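PDB 4JEI: lipase 2 from Yarrowia lipolytica, which probably hydrolyses the ester bonds of triacylglycerols, acting as a lipase of the alpha/beta-hydrolase fold. Local coordinates for residues 225-230 against 289-294. The protein carries 2 engineered substitutions. Sequence-based numbering, arbitrary orientation.
Sequences ITHRGD and HLQYFV
Asp230 reaches across to two donors at once, and both meet the same oxygen. OD2 of Asp230 accepts the N-H of His289 ND1, the two atoms 2.8 Å apart, on the syn side, nearly straight at 166° and close to the imidazole plane. From the anti side comes the hydroxyl of Tyr292, with OH 2.6 Å from OD2. The other oxygen, OD1, accepts from the backbone N of Val232, so the carboxylate is held through both oxygens. His289 in turn bonds through NE2 to Ser162 OG, on what looks like the nucleophile elbow; Ser162, His289 and Asp230 are thus consistent with the catalytic triad of an alpha/beta-hydrolase, the acid sitting in the loop just past strand 222-227. The buried, well-filled part centres on Tyr292. His227 CB lies over one face of its ring, 3.9 Å from the centroid, and the imidazole edge points at that face in a T-shaped pair, planes at 68°. At the phenol's rim, Ile225 CG2 touches Tyr292 CD2 at 3.7 Å. A phenylalanine in place of Tyr292 would probably leave OD2 with one donor fewer and the carboxylate less firmly set. Partly exposed Gln291 borders the contact, its O over a face of the His227 ring, whose ND1 bonds to Asn288 O; the exposed side chain of Arg228, in the type II turn from His227 to Asp230, touches a crystal neighbour.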
loop_
_atom_site.group_PDB
_atom_site.type_symbol
_atom_site.label_atom_id
_atom_site.label_comp_id
_atom_site.label_asym_id
_atom_site.label_seq_id
_atom_site.Cartn_x
_atom_site.Cartn_y
_atom_site.Cartn_z
ATOM N N ILE A 225 3.799 0.780 5.647
ATOM C CA ILE A 225 4.046 1.990 6.433
ATOM C C ILE A 225 2.823 2.363 7.264
ATOM O O ILE A 225 1.724 2.504 6.724
ATOM C CB ILE A 225 4.645 3.171 5.612
ATOM C CG1 ILE A 225 5.885 2.718 4.810
ATOM C CG2 ILE A 225 4.997 4.363 6.523
ATOM C CD1 ILE A 225 6.315 3.649 3.723
ATOM N N THR A 226 3.019 2.464 8.588
ATOM C CA THR A 226 1.983 2.815 9.559
ATOM C C THR A 226 2.414 4.057 10.339
ATOM O O THR A 226 3.606 4.358 10.405
ATOM C CB THR A 226 1.669 1.636 10.472
ATOM O OG1 THR A 226 2.829 1.337 11.236
ATOM C CG2 THR A 226 1.201 0.406 9.712
ATOM N N HIS A 227 1.452 4.771 10.930
ATOM C CA HIS A 227 1.706 6.006 11.663
ATOM C C HIS A 227 0.984 6.020 13.013
ATOM O O HIS A 227 -0.092 5.434 13.136
ATOM C CB HIS A 227 1.298 7.203 10.771
ATOM C CG HIS A 227 1.215 8.529 11.456
ATOM N ND1 HIS A 227 0.038 9.247 11.481
ATOM C CD2 HIS A 227 2.167 9.229 12.110
ATOM C CE1 HIS A 227 0.304 10.354 12.152
ATOM N NE2 HIS A 227 1.572 10.386 12.554
ATOM N N ARG A 228 1.601 6.675 14.025
ATOM C CA ARG A 228 1.061 6.879 15.372
ATOM C C ARG A 228 -0.326 7.506 15.274
ATOM O O ARG A 228 -0.495 8.533 14.610
ATOM C CB ARG A 228 1.952 7.859 16.148
ATOM C CG ARG A 228 2.873 7.224 17.170
ATOM C CD ARG A 228 2.744 7.802 18.575
ATOM N NE ARG A 228 2.234 9.176 18.607
ATOM C CZ ARG A 228 2.100 9.899 19.714
ATOM N NH1 ARG A 228 2.457 9.396 20.890
ATOM N NH2 ARG A 228 1.607 11.128 19.653
ATOM N N GLY A 229 -1.302 6.870 15.908
ATOM C CA GLY A 229 -2.666 7.373 15.935
ATOM C C GLY A 229 -3.560 6.993 14.778
ATOM O O GLY A 229 -4.770 7.222 14.850
ATOM N N ASP A 230 -2.987 6.437 13.692
ATOM C CA ASP A 230 -3.779 6.020 12.540
ATOM C C ASP A 230 -4.512 4.733 12.889
ATOM O O ASP A 230 -3.879 3.720 13.202
ATOM C CB ASP A 230 -2.915 5.860 11.278
ATOM C CG ASP A 230 -3.697 5.694 9.981
ATOM O OD1 ASP A 230 -4.949 5.654 10.032
ATOM O OD2 ASP A 230 -3.062 5.603 8.919
ATOM N N HIS A 289 -4.470 9.634 9.728
ATOM C CA HIS A 289 -4.390 8.803 8.525
ATOM C C HIS A 289 -3.677 9.529 7.368
ATOM O O HIS A 289 -3.149 8.875 6.471
ATOM C CB HIS A 289 -5.801 8.344 8.117
ATOM C CG HIS A 289 -5.847 7.313 7.031
ATOM N ND1 HIS A 289 -5.101 6.148 7.099
ATOM C CD2 HIS A 289 -6.590 7.287 5.902
ATOM C CE1 HIS A 289 -5.388 5.475 5.997
ATOM N NE2 HIS A 289 -6.299 6.110 5.262
ATOM N N LEU A 290 -3.650 10.870 7.400
ATOM C CA LEU A 290 -3.039 11.688 6.350
ATOM C C LEU A 290 -1.530 11.881 6.501
ATOM O O LEU A 290 -0.850 12.129 5.511
ATOM C CB LEU A 290 -3.724 13.071 6.265
ATOM C CG LEU A 290 -5.248 13.135 6.352
ATOM C CD1 LEU A 290 -5.719 14.561 6.458
ATOM C CD2 LEU A 290 -5.909 12.434 5.188
ATOM N N GLN A 291 -1.010 11.777 7.725
ATOM C CA GLN A 291 0.393 12.048 8.023
ATOM C C GLN A 291 1.369 10.897 7.786
ATOM O O GLN A 291 1.714 10.167 8.715
ATOM C CB GLN A 291 0.534 12.673 9.421
ATOM C CG GLN A 291 -0.369 13.896 9.628
ATOM C CD GLN A 291 -0.650 14.171 11.082
ATOM O OE1 GLN A 291 -0.280 15.216 11.622
ATOM N NE2 GLN A 291 -1.316 13.245 11.751
ATOM N N TYR A 292 1.843 10.773 6.536
ATOM C CA TYR A 292 2.812 9.759 6.105
ATOM C C TYR A 292 3.964 10.434 5.362
ATOM O O TYR A 292 3.974 10.458 4.129
ATOM C CB TYR A 292 2.120 8.677 5.253
ATOM C CG TYR A 292 1.375 7.669 6.096
ATOM C CD1 TYR A 292 0.035 7.854 6.420
ATOM C CD2 TYR A 292 2.028 6.561 6.625
ATOM C CE1 TYR A 292 -0.643 6.949 7.233
ATOM C CE2 TYR A 292 1.363 5.655 7.445
ATOM C CZ TYR A 292 0.028 5.850 7.745
ATOM O OH TYR A 292 -0.612 4.953 8.565
ATOM N N PHE A 293 4.916 11.030 6.132
ATOM C CA PHE A 293 6.078 11.821 5.671
ATOM C C PHE A 293 5.599 13.131 5.039
ATOM O O PHE A 293 6.063 14.211 5.399
ATOM C CB PHE A 293 6.996 11.044 4.697
ATOM C CG PHE A 293 7.627 9.795 5.264
ATOM C CD1 PHE A 293 8.862 9.847 5.901
ATOM C CD2 PHE A 293 7.002 8.560 5.132
ATOM C CE1 PHE A 293 9.452 8.689 6.414
ATOM C CE2 PHE A 293 7.589 7.403 5.653
ATOM C CZ PHE A 293 8.807 7.476 6.296
ATOM N N VAL A 294 4.654 13.007 4.104
ATOM C CA VAL A 294 3.973 14.049 3.345
ATOM C C VAL A 294 2.493 13.930 3.759
ATOM O O VAL A 294 2.060 12.830 4.114
ATOM C CB VAL A 294 4.178 13.736 1.831
ATOM C CG1 VAL A 294 3.392 14.681 0.927
ATOM C CG2 VAL A 294 5.656 13.755 1.461
#